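Local coordinates for OTU domain-containing protein wMelOTU (Wolbachia pipientis wMel, PDB 6W9O) that probably removes ubiquitin from proteins as an OTU-family cysteine protease, a deubiquitinase regarded as a bacterial effector, at residues G51-F55 with L75-C79. Sequence-based numbering, arbitrary orientation.
Sequences GSCFF and LRNDC
Ser52 OG receives two N-H donors from Arg76, a worked example of an arginine held side-on: Arg76 NE lies 3.1 Å from OG and NH2 lies 2.9 Å from it. The hydroxyl oxygen sits almost in the guanidinium plane, so both bonds stay in plane although sharing one acceptor bends them, the NH2 bond to 154°. The same hydroxyl also makes a weak hydrogen bond to Asn120 OD1, while the other terminal nitrogen of the arginine, NH1, bonds the backbone carbonyls of Ile117 and Arg122.

Closer to its backbone, the side chain of Arg76 crosses that of Phe55 at about a right angle. Its CG stands nearly straight above the ring centre, 3.7 Å from the centroid, as a CH-pi contact. The chain runs extended from CG to NE, then turns at chi4 (-82°), which brings CZ to 3.4 Å from Phe55 CE2. Guanidinium and ring planes are inclined by 44°, so the ring rim meets the guanidinium face without a parallel stack. Phe54 CD2 lies over the ring's opposite face. Cys79 SG borders the ring edge near CE1, and Leu75 CB lies 3.9 Å from Phe55 CD1, while Leu75 CD1 packs against the backbone oxygen of Phe55.

Helix 72-84 is thereby fastened to the start of helix 53-66, where Gly-Ser-Cys-Phe-Phe resembles the motif carrying the nucleophile in OTU proteases, which would make Cys53 the probable counterpart. The acceptors named here are neutral, a hydroxyl and two carbonyls, so through these bonds the buried guanidinium is held by dipoles, and its rotation is probably fixed beside that helix start.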
# COMPACT_ATOMS: atom_id res chain seq x y z
N GLY A 51 -13.33 4.62 -1.55
CA GLY A 51 -12.24 5.23 -2.27
C GLY A 51 -10.91 5.01 -1.58
O GLY A 51 -9.85 5.31 -2.17
N SER A 52 -10.92 4.59 -0.31
CA SER A 52 -9.70 4.44 0.46
C SER A 52 -9.21 3.00 0.53
O SER A 52 -8.38 2.69 1.41
CB SER A 52 -9.90 4.99 1.87
OG SER A 52 -10.03 6.42 1.75
N CYS A 53 -9.60 2.13 -0.42
CA CYS A 53 -9.19 0.73 -0.29
C CYS A 53 -7.68 0.54 -0.31
O CYS A 53 -7.20 -0.44 0.27
CB CYS A 53 -9.80 -0.11 -1.42
SG CYS A 53 -9.25 0.32 -3.10
N PHE A 54 -6.91 1.40 -1.00
CA PHE A 54 -5.46 1.20 -0.98
C PHE A 54 -4.95 1.41 0.42
O PHE A 54 -4.20 0.57 0.95
CB PHE A 54 -4.75 2.21 -1.92
CG PHE A 54 -3.28 2.20 -1.74
CD1 PHE A 54 -2.52 1.12 -2.24
CD2 PHE A 54 -2.69 3.17 -0.98
CE1 PHE A 54 -1.17 1.03 -1.98
CE2 PHE A 54 -1.32 3.11 -0.70
CZ PHE A 54 -0.56 2.01 -1.19
N PHE A 55 -5.34 2.52 1.03
CA PHE A 55 -4.86 2.86 2.37
C PHE A 55 -5.34 1.85 3.39
O PHE A 55 -4.57 1.47 4.31
CB PHE A 55 -5.37 4.27 2.72
CG PHE A 55 -4.86 5.31 1.74
CD1 PHE A 55 -3.58 5.81 1.81
CD2 PHE A 55 -5.71 5.75 0.72
CE1 PHE A 55 -3.11 6.72 0.90
CE2 PHE A 55 -5.24 6.68 -0.20
CZ PHE A 55 -3.96 7.16 -0.11
N LEU A 75 -2.83 7.58 7.16
CA LEU A 75 -1.96 7.26 6.03
C LEU A 75 -2.08 8.31 4.92
O LEU A 75 -1.06 8.72 4.35
CB LEU A 75 -2.26 5.86 5.47
CG LEU A 75 -1.95 4.78 6.51
CD1 LEU A 75 -2.49 3.48 5.93
CD2 LEU A 75 -0.43 4.64 6.75
N ARG A 76 -3.31 8.81 4.65
CA ARG A 76 -3.44 9.92 3.71
C ARG A 76 -2.71 11.15 4.23
O ARG A 76 -2.02 11.84 3.48
CB ARG A 76 -4.92 10.26 3.46
CG ARG A 76 -5.67 9.19 2.65
CD ARG A 76 -7.12 9.63 2.48
NE ARG A 76 -7.88 8.70 1.62
CZ ARG A 76 -7.86 8.73 0.28
NH1 ARG A 76 -7.10 9.62 -0.39
NH2 ARG A 76 -8.60 7.84 -0.39
N ASN A 77 -2.82 11.43 5.55
CA ASN A 77 -2.12 12.59 6.10
C ASN A 77 -0.59 12.45 5.98
O ASN A 77 0.10 13.46 5.79
CB ASN A 77 -2.50 12.77 7.56
CG ASN A 77 -2.09 14.12 8.05
OD1 ASN A 77 -2.66 15.15 7.61
ND2 ASN A 77 -1.11 14.15 8.97
N ASP A 78 -0.07 11.23 6.09
CA ASP A 78 1.37 11.00 5.91
C ASP A 78 1.79 11.38 4.49
O ASP A 78 2.88 11.92 4.26
CB ASP A 78 1.70 9.51 6.09
CG ASP A 78 1.53 8.98 7.55
OD1 ASP A 78 1.63 9.78 8.52
OD2 ASP A 78 1.31 7.75 7.65
N CYS A 79 0.88 11.18 3.54
CA CYS A 79 1.21 11.52 2.15
C CYS A 79 1.12 13.02 1.95
O CYS A 79 1.97 13.62 1.28
CB CYS A 79 0.26 10.77 1.20
SG CYS A 79 0.57 8.95 1.25